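Local atomic coordinates of chitosanase (Bacillus subtilis subsp. subtilis str. 168, PDB entry 7C6C), a protein that hydrolyses internal beta-(1->4) linkages between D-glucosamine residues in partly acetylated chitosan, as a secreted family 46 glycosidase. Residues G130-T143 with E177-Y189. Residues are numbered along the deposited sequence; the frame is centred on the assembly and turned at random.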
ATOM      1  N   GLY A 130      -8.462  -6.482  17.134  1.00 20.50           N
ATOM      2  CA  GLY A 130      -7.717  -6.859  18.317  1.00 20.52           C
ATOM      3  C   GLY A 130      -6.267  -7.218  18.073  1.00 20.42           C
ATOM      4  O   GLY A 130      -5.674  -7.941  18.876  1.00 21.57           O
ATOM      5  N   LEU A 131      -5.676  -6.735  16.984  1.00 19.58           N
ATOM      6  CA  LEU A 131      -4.283  -7.052  16.702  1.00 19.54           C
ATOM      7  C   LEU A 131      -3.384  -6.337  17.701  1.00 20.34           C
ATOM      8  O   LEU A 131      -3.550  -5.141  17.962  1.00 22.83           O
ATOM      9  CB  LEU A 131      -3.930  -6.640  15.272  1.00 18.89           C
ATOM     10  CG  LEU A 131      -4.839  -7.233  14.193  1.00 18.79           C
ATOM     11  CD1 LEU A 131      -4.309  -6.924  12.810  1.00 18.83           C
ATOM     12  CD2 LEU A 131      -5.000  -8.730  14.380  1.00 19.29           C
ATOM     13  N   LYS A 132      -2.441  -7.077  18.284  1.00 19.03           N
ATOM     14  CA  LYS A 132      -1.499  -6.498  19.227  1.00 19.92           C
ATOM     15  C   LYS A 132      -0.066  -6.445  18.725  1.00 18.48           C
ATOM     16  O   LYS A 132       0.726  -5.666  19.265  1.00 21.23           O
ATOM     17  CB  LYS A 132      -1.527  -7.266  20.557  1.00 22.09           C
ATOM     18  CG  LYS A 132      -2.849  -7.167  21.300  1.00 24.43           C
ATOM     19  CD  LYS A 132      -2.795  -7.933  22.617  1.00 27.26           C
ATOM     20  CE  LYS A 132      -4.053  -7.719  23.445  1.00 29.80           C
ATOM     21  NZ  LYS A 132      -4.032  -8.539  24.688  1.00 31.47           N
ATOM     22  N   THR A 133       0.297  -7.239  17.720  1.00 15.37           N
ATOM     23  CA  THR A 133       1.694  -7.317  17.323  1.00 14.57           C
ATOM     24  C   THR A 133       2.020  -6.286  16.254  1.00 13.52           C
ATOM     25  O   THR A 133       1.200  -5.960  15.390  1.00 13.63           O
ATOM     26  CB  THR A 133       2.090  -8.711  16.821  1.00 14.76           C
ATOM     27  OG1 THR A 133       1.445  -8.985  15.569  1.00 14.39           O
ATOM     28  CG2 THR A 133       1.768  -9.800  17.846  1.00 15.57           C
ATOM     29  N   ALA A 134       3.251  -5.786  16.313  1.00 12.65           N
ATOM     30  CA  ALA A 134       3.705  -4.857  15.291  1.00 12.92           C
ATOM     31  C   ALA A 134       3.716  -5.516  13.918  1.00 11.65           C
ATOM     32  O   ALA A 134       3.384  -4.870  12.917  1.00 11.84           O
ATOM     33  CB  ALA A 134       5.091  -4.323  15.650  1.00 13.04           C
ATOM     34  N   LEU A 135       4.101  -6.796  13.843  1.00 11.40           N
ATOM     35  CA  LEU A 135       4.134  -7.459  12.543  1.00 11.12           C
ATOM     36  C   LEU A 135       2.739  -7.529  11.929  1.00 11.04           C
ATOM     37  O   LEU A 135       2.555  -7.231  10.747  1.00 11.29           O
ATOM     38  CB  LEU A 135       4.765  -8.849  12.644  1.00 11.39           C
ATOM     39  CG  LEU A 135       4.723  -9.656  11.338  1.00 11.98           C
ATOM     40  CD1 LEU A 135       5.430  -8.939  10.179  1.00 12.52           C
ATOM     41  CD2 LEU A 135       5.304 -11.038  11.540  1.00 13.16           C
ATOM     42  N   ALA A 136       1.731  -7.908  12.716  1.00 11.55           N
ATOM     43  CA  ALA A 136       0.387  -7.970  12.146  1.00 11.77           C
ATOM     44  C   ALA A 136      -0.075  -6.597  11.672  1.00 11.59           C
ATOM     45  O   ALA A 136      -0.660  -6.471  10.590  1.00 11.97           O
ATOM     46  CB  ALA A 136      -0.602  -8.555  13.148  1.00 13.06           C
ATOM     47  N   ARG A 137       0.198  -5.553  12.457  1.00 11.79           N
ATOM     48  CA  ARG A 137      -0.150  -4.197  12.039  1.00 11.89           C
ATOM     49  C   ARG A 137       0.596  -3.793  10.772  1.00 11.48           C
ATOM     50  O   ARG A 137       0.027  -3.140   9.891  1.00 11.77           O
ATOM     51  CB  ARG A 137       0.116  -3.208  13.176  1.00 12.96           C
ATOM     52  CG  ARG A 137      -0.856  -3.359  14.335  1.00 15.21           C
ATOM     53  CD  ARG A 137      -0.512  -2.434  15.483  1.00 18.48           C
ATOM     54  NE  ARG A 137      -1.366  -2.702  16.638  1.00 21.23           N
ATOM     55  CZ  ARG A 137      -1.045  -2.422  17.898  1.00 24.06           C
ATOM     56  NH1 ARG A 137       0.118  -1.855  18.186  1.00 25.09           N
ATOM     57  NH2 ARG A 137      -1.891  -2.716  18.876  1.00 25.30           N
ATOM     58  N   ALA A 138       1.868  -4.184  10.657  1.00 10.82           N
ATOM     59  CA  ALA A 138       2.627  -3.896   9.443  1.00 11.11           C
ATOM     60  C   ALA A 138       2.042  -4.621   8.238  1.00 10.73           C
ATOM     61  O   ALA A 138       1.998  -4.070   7.130  1.00 11.02           O
ATOM     62  CB  ALA A 138       4.089  -4.279   9.643  1.00 11.74           C
ATOM     63  N   VAL A 139       1.599  -5.864   8.431  1.00 10.36           N
ATOM     64  CA  VAL A 139       0.941  -6.581   7.344  1.00 11.14           C
ATOM     65  C   VAL A 139      -0.335  -5.860   6.927  1.00 10.83           C
ATOM     66  O   VAL A 139      -0.618  -5.724   5.730  1.00 11.43           O
ATOM     67  CB  VAL A 139       0.680  -8.050   7.725  1.00 11.68           C
ATOM     68  CG1 VAL A 139      -0.142  -8.748   6.647  1.00 11.98           C
ATOM     69  CG2 VAL A 139       1.995  -8.792   7.968  1.00 11.85           C
ATOM     70  N   MET A 140      -1.132  -5.394   7.901  1.00 11.26           N
ATOM     71  CA  MET A 140      -2.349  -4.661   7.552  1.00 11.12           C
ATOM     72  C   MET A 140      -2.027  -3.399   6.764  1.00 10.97           C
ATOM     73  O   MET A 140      -2.711  -3.078   5.783  1.00 11.60           O
ATOM     74  CB  MET A 140      -3.147  -4.292   8.808  1.00 12.28           C
ATOM     75  CG  MET A 140      -3.625  -5.464   9.655  1.00 13.60           C
ATOM     76  SD  MET A 140      -4.612  -6.707   8.795  1.00 15.07           S
ATOM     77  CE  MET A 140      -3.427  -8.054   8.732  1.00 15.78           C
ATOM     78  N   TYR A 141      -0.992  -2.671   7.188  1.00 10.74           N
ATOM     79  CA  TYR A 141      -0.588  -1.438   6.520  1.00 10.70           C
ATOM     80  C   TYR A 141      -0.198  -1.710   5.069  1.00 10.72           C
ATOM     81  O   TYR A 141      -0.665  -1.030   4.146  1.00 11.07           O
ATOM     82  CB  TYR A 141       0.580  -0.856   7.322  1.00 10.81           C
ATOM     83  CG  TYR A 141       1.088   0.535   7.001  1.00 10.19           C
ATOM     84  CD1 TYR A 141       0.420   1.398   6.140  1.00 10.43           C
ATOM     85  CD2 TYR A 141       2.262   0.986   7.595  1.00 10.40           C
ATOM     86  CE1 TYR A 141       0.915   2.670   5.879  1.00 10.37           C
ATOM     87  CE2 TYR A 141       2.761   2.239   7.345  1.00 10.50           C
ATOM     88  CZ  TYR A 141       2.086   3.079   6.485  1.00 10.15           C
ATOM     89  OH  TYR A 141       2.573   4.342   6.238  1.00 10.79           O
ATOM     90  N   ASP A 142       0.645  -2.721   4.843  1.00 10.25           N
ATOM     91  CA  ASP A 142       1.023  -3.065   3.477  1.00 10.03           C
ATOM     92  C   ASP A 142      -0.192  -3.499   2.667  1.00 10.29           C
ATOM     93  O   ASP A 142      -0.312  -3.167   1.479  1.00 10.92           O
ATOM     94  CB  ASP A 142       2.064  -4.181   3.479  1.00 10.16           C
ATOM     95  CG  ASP A 142       2.562  -4.483   2.089  1.00 10.24           C
ATOM     96  OD1 ASP A 142       3.253  -3.616   1.521  1.00 10.25           O
ATOM     97  OD2 ASP A 142       2.237  -5.566   1.554  1.00 10.73           O
ATOM     98  N   THR A 143      -1.107  -4.242   3.296  1.00 10.18           N
ATOM     99  CA  THR A 143      -2.270  -4.755   2.582  1.00 11.07           C
ATOM    100  C   THR A 143      -3.156  -3.623   2.081  1.00 11.30           C
ATOM    101  O   THR A 143      -3.597  -3.635   0.928  1.00 11.45           O
ATOM    102  CB  THR A 143      -3.069  -5.703   3.480  1.00 11.62           C
ATOM    103  OG1 THR A 143      -2.245  -6.811   3.855  1.00 12.10           O
ATOM    104  CG2 THR A 143      -4.296  -6.241   2.749  1.00 12.28           C
ATOM    105  N   GLU A 177      -3.283 -14.719  17.729  1.00 20.30           N
ATOM    106  CA  GLU A 177      -2.957 -13.732  16.702  1.00 19.11           C
ATOM    107  C   GLU A 177      -1.942 -14.270  15.699  1.00 18.06           C
ATOM    108  O   GLU A 177      -2.002 -13.933  14.509  1.00 18.36           O
ATOM    109  CB  GLU A 177      -2.460 -12.434  17.340  1.00 18.49           C
ATOM    110  CG  GLU A 177      -2.023 -11.387  16.321  1.00 17.79           C
ATOM    111  CD  GLU A 177      -1.825 -10.011  16.923  1.00 17.67           C
ATOM    112  OE1 GLU A 177      -2.308  -9.762  18.049  1.00 18.85           O
ATOM    113  OE2 GLU A 177      -1.197  -9.164  16.263  1.00 16.92           O
ATOM    114  N   LYS A 178      -0.996 -15.097  16.150  1.00 18.61           N
ATOM    115  CA  LYS A 178      -0.021 -15.645  15.215  1.00 18.43           C
ATOM    116  C   LYS A 178      -0.683 -16.604  14.232  1.00 18.28           C
ATOM    117  O   LYS A 178      -0.397 -16.570  13.029  1.00 18.06           O
ATOM    118  CB  LYS A 178       1.125 -16.312  15.978  1.00 18.41           C
ATOM    119  CG  LYS A 178       1.843 -15.360  16.930  1.00 18.44           C
ATOM    120  CD  LYS A 178       3.079 -15.986  17.557  1.00 18.58           C
ATOM    121  CE  LYS A 178       3.763 -15.003  18.492  1.00 18.80           C
ATOM    122  NZ  LYS A 178       5.009 -15.566  19.090  1.00 19.50           N
ATOM    123  N   LYS A 179      -1.592 -17.450  14.721  1.00 19.70           N
ATOM    124  CA  LYS A 179      -2.345 -18.322  13.829  1.00 21.42           C
ATOM    125  C   LYS A 179      -3.237 -17.515  12.899  1.00 20.12           C
ATOM    126  O   LYS A 179      -3.327 -17.812  11.702  1.00 20.20           O
ATOM    127  CB  LYS A 179      -3.188 -19.297  14.650  1.00 25.08           C
ATOM    128  CG  LYS A 179      -3.764 -20.450  13.843  1.00 29.61           C
ATOM    129  CD  LYS A 179      -4.309 -21.549  14.749  1.00 32.90           C
ATOM    130  CE  LYS A 179      -5.773 -21.318  15.093  1.00 35.20           C
ATOM    131  NZ  LYS A 179      -6.231 -22.183  16.222  1.00 36.51           N
ATOM    132  N   TRP A 180      -3.901 -16.489  13.434  1.00 19.23           N
ATOM    133  CA  TRP A 180      -4.757 -15.640  12.611  1.00 18.50           C
ATOM    134  C   TRP A 180      -3.964 -14.974  11.494  1.00 17.36           C
ATOM    135  O   TRP A 180      -4.418 -14.928  10.343  1.00 17.32           O
ATOM    136  CB  TRP A 180      -5.423 -14.585  13.490  1.00 19.07           C
ATOM    137  CG  TRP A 180      -6.432 -13.735  12.776  1.00 20.20           C
ATOM    138  CD1 TRP A 180      -7.770 -13.972  12.665  1.00 20.58           C
ATOM    139  CD2 TRP A 180      -6.182 -12.507  12.079  1.00 20.47           C
ATOM    140  NE1 TRP A 180      -8.370 -12.969  11.941  1.00 21.37           N
ATOM    141  CE2 TRP A 180      -7.417 -12.056  11.572  1.00 20.98           C
ATOM    142  CE3 TRP A 180      -5.033 -11.746  11.836  1.00 20.99           C
ATOM    143  CZ2 TRP A 180      -7.535 -10.881  10.834  1.00 21.33           C
ATOM    144  CZ3 TRP A 180      -5.154 -10.577  11.105  1.00 21.36           C
ATOM    145  CH2 TRP A 180      -6.394 -10.158  10.611  1.00 21.32           C
ATOM    146  N   LEU A 181      -2.776 -14.449  11.814  1.00 16.42           N
ATOM    147  CA  LEU A 181      -1.985 -13.760  10.801  1.00 15.44           C
ATOM    148  C   LEU A 181      -1.512 -14.718   9.715  1.00 15.44           C
ATOM    149  O   LEU A 181      -1.459 -14.349   8.540  1.00 15.50           O
ATOM    150  CB  LEU A 181      -0.804 -13.041  11.449  1.00 15.09           C
ATOM    151  CG  LEU A 181       0.007 -12.137  10.516  1.00 15.60           C
ATOM    152  CD1 LEU A 181      -0.852 -10.989   9.997  1.00 16.11           C
ATOM    153  CD2 LEU A 181       1.253 -11.631  11.232  1.00 15.34           C
ATOM    154  N   ASN A 182      -1.166 -15.954  10.081  1.00 16.65           N
ATOM    155  CA  ASN A 182      -0.798 -16.927   9.056  1.00 18.04           C
ATOM    156  C   ASN A 182      -1.964 -17.193   8.114  1.00 17.09           C
ATOM    157  O   ASN A 182      -1.779 -17.298   6.895  1.00 16.98           O
ATOM    158  CB  ASN A 182      -0.302 -18.217   9.699  1.00 19.89           C
ATOM    159  CG  ASN A 182       1.065 -18.057  10.321  1.00 22.88           C
ATOM    160  OD1 ASN A 182       1.854 -17.213   9.902  1.00 24.50           O
ATOM    161  ND2 ASN A 182       1.355 -18.871  11.326  1.00 23.79           N
ATOM    162  N   LYS A 183      -3.180 -17.276   8.656  1.00 17.91           N
ATOM    163  CA  LYS A 183      -4.346 -17.450   7.800  1.00 18.60           C
ATOM    164  C   LYS A 183      -4.595 -16.210   6.951  1.00 17.11           C
ATOM    165  O   LYS A 183      -4.990 -16.323   5.785  1.00 18.44           O
ATOM    166  CB  LYS A 183      -5.573 -17.810   8.636  1.00 21.29           C
ATOM    167  CG  LYS A 183      -5.373 -19.047   9.499  1.00 25.22           C
ATOM    168  CD  LYS A 183      -6.475 -20.080   9.297  1.00 28.45           C
ATOM    169  CE  LYS A 183      -6.262 -21.301  10.191  1.00 30.23           C
ATOM    170  NZ  LYS A 183      -6.944 -22.523   9.670  1.00 32.17           N
ATOM    171  N   PHE A 184      -4.367 -15.017   7.515  1.00 16.25           N
ATOM    172  CA  PHE A 184      -4.503 -13.792   6.736  1.00 15.91           C
ATOM    173  C   PHE A 184      -3.551 -13.792   5.549  1.00 15.01           C
ATOM    174  O   PHE A 184      -3.935 -13.427   4.432  1.00 14.92           O
ATOM    175  CB  PHE A 184      -4.236 -12.572   7.617  1.00 15.73           C
ATOM    176  CG  PHE A 184      -4.509 -11.266   6.924  1.00 15.58           C
ATOM    177  CD1 PHE A 184      -3.536 -10.650   6.152  1.00 15.56           C
ATOM    178  CD2 PHE A 184      -5.759 -10.670   7.014  1.00 15.79           C
ATOM    179  CE1 PHE A 184      -3.804  -9.462   5.500  1.00 15.94           C
ATOM    180  CE2 PHE A 184      -6.027  -9.479   6.370  1.00 16.17           C
ATOM    181  CZ  PHE A 184      -5.049  -8.876   5.611  1.00 16.03           C
ATOM    182  N   LEU A 185      -2.297 -14.186   5.776  1.00 14.41           N
ATOM    183  CA  LEU A 185      -1.334 -14.233   4.683  1.00 14.42           C
ATOM    184  C   LEU A 185      -1.769 -15.232   3.614  1.00 15.02           C
ATOM    185  O   LEU A 185      -1.604 -14.978   2.416  1.00 15.41           O
ATOM    186  CB  LEU A 185       0.065 -14.528   5.232  1.00 14.53           C
ATOM    187  CG  LEU A 185       0.663 -13.393   6.075  1.00 14.41           C
ATOM    188  CD1 LEU A 185       1.866 -13.885   6.875  1.00 15.74           C
ATOM    189  CD2 LEU A 185       1.062 -12.225   5.188  1.00 14.29           C
ATOM    190  N   ASP A 186      -2.360 -16.360   4.027  1.00 15.96           N
ATOM    191  CA  ASP A 186      -2.914 -17.316   3.070  1.00 17.33           C
ATOM    192  C   ASP A 186      -4.038 -16.690   2.250  1.00 17.34           C
ATOM    193  O   ASP A 186      -4.098 -16.850   1.024  1.00 17.72           O
ATOM    194  CB  ASP A 186      -3.469 -18.533   3.811  1.00 18.42           C
ATOM    195  CG  ASP A 186      -2.391 -19.419   4.386  1.00 20.51           C
ATOM    196  OD1 ASP A 186      -1.206 -19.243   4.037  1.00 21.28           O
ATOM    197  OD2 ASP A 186      -2.749 -20.316   5.181  1.00 22.48           O
ATOM    198  N   VAL A 187      -4.960 -16.001   2.927  1.00 16.81           N
ATOM    199  CA  VAL A 187      -6.083 -15.359   2.251  1.00 17.33           C
ATOM    200  C   VAL A 187      -5.581 -14.301   1.278  1.00 16.09           C
ATOM    201  O   VAL A 187      -6.066 -14.190   0.146  1.00 16.38           O
ATOM    202  CB  VAL A 187      -7.052 -14.777   3.296  1.00 18.02           C
ATOM    203  CG1 VAL A 187      -8.021 -13.795   2.654  1.00 18.80           C
ATOM    204  CG2 VAL A 187      -7.809 -15.897   4.007  1.00 18.58           C
ATOM    205  N   ARG A 188      -4.597 -13.508   1.700  1.00 15.17           N
ATOM    206  CA  ARG A 188      -4.059 -12.485   0.812  1.00 14.82           C
ATOM    207  C   ARG A 188      -3.362 -13.104  -0.391  1.00 15.25           C
ATOM    208  O   ARG A 188      -3.532 -12.632  -1.519  1.00 15.44           O
ATOM    209  CB  ARG A 188      -3.120 -11.553   1.575  1.00 14.68           C
ATOM    210  CG  ARG A 188      -2.615 -10.420   0.713  1.00 13.77           C
ATOM    211  CD  ARG A 188      -1.845  -9.386   1.508  1.00 13.08           C
ATOM    212  NE  ARG A 188      -1.411  -8.309   0.629  1.00 11.83           N
ATOM    213  CZ  ARG A 188      -0.438  -7.450   0.914  1.00 11.15           C
ATOM    214  NH1 ARG A 188       0.204  -7.530   2.076  1.00 11.80           N
ATOM    215  NH2 ARG A 188      -0.108  -6.515   0.027  1.00 11.73           N
ATOM    216  N   TYR A 189      -2.572 -14.159  -0.172  1.00 15.59           N
ATOM    217  CA  TYR A 189      -1.941 -14.856  -1.289  1.00 16.42           C
ATOM    218  C   TYR A 189      -2.982 -15.302  -2.307  1.00 16.79           C
ATOM    219  O   TYR A 189      -2.818 -15.099  -3.516  1.00 16.69           O
ATOM    220  CB  TYR A 189      -1.158 -16.065  -0.774  1.00 18.46           C
ATOM    221  CG  TYR A 189      -0.533 -16.887  -1.877  1.00 20.68           C
ATOM    222  CD1 TYR A 189       0.733 -16.585  -2.360  1.00 22.44           C
ATOM    223  CD2 TYR A 189      -1.213 -17.958  -2.449  1.00 21.69           C
ATOM    224  CE1 TYR A 189       1.309 -17.327  -3.371  1.00 23.26           C
ATOM    225  CE2 TYR A 189      -0.645 -18.703  -3.464  1.00 23.32           C
ATOM    226  CZ  TYR A 189       0.617 -18.383  -3.918  1.00 24.45           C
ATOM    227  OH  TYR A 189       1.199 -19.115  -4.928  1.00 26.43           O
TER
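Met-140 sets its terminal methyl over the centre of one face of the Phe-184 ring, CE lying 3.5 Å from the ring centroid and only 8° off the normal, a CH-pi contact joined by a Met-aromatic approach of SD to the same face. Bends at chi2 and chi3 turn the thioether across the Phe-184 face, and the same methyl meets the edge of the Trp-180 indole. Val-139 CG1 packs obliquely against Phe-184, while Leu-131 CD2 makes an off-centre CH-pi contact with Trp-180. Leu-181 enters as a knob into the hole formed by Leu-135, Ala-136, Val-139 and Met-140, with its CD1 4.0 Å from Val-139 CB. The two helices of this largely helical, lysozyme-clan fold run nearly parallel, their axes 23° apart, and their N-terminal ends lie side by side, with Glu-177 opposite Leu-131. There the carboxylate of Glu-177 reaches across on an extended chain, CG anti to the backbone N (chi1 177°), to the start of helix 134-147. Lys-132 N donates to Glu-177 OE1 at 2.7 Å, whereas OE2 takes both Thr-133 N (2.8 Å) and Thr-133 OG1 from one face of the carboxylate. OG1 of this N-cap residue also accepts from Ala-136 N. Farther along, Arg-188 grips Asp-142 end-on in a salt bridge, NH1 and NH2 both donating to OD2, at 2.9 and 3.0 Å; OD2 lies in the guanidinium plane, and Thr-143 covers one face of the group. NH2 also bonds Gln-146, and Asp-142 OD1 is held by Thr-15 and Arg-210; the Asp-142 side chain lies about 5 Å from that of Glu-19, the predicted proton donor.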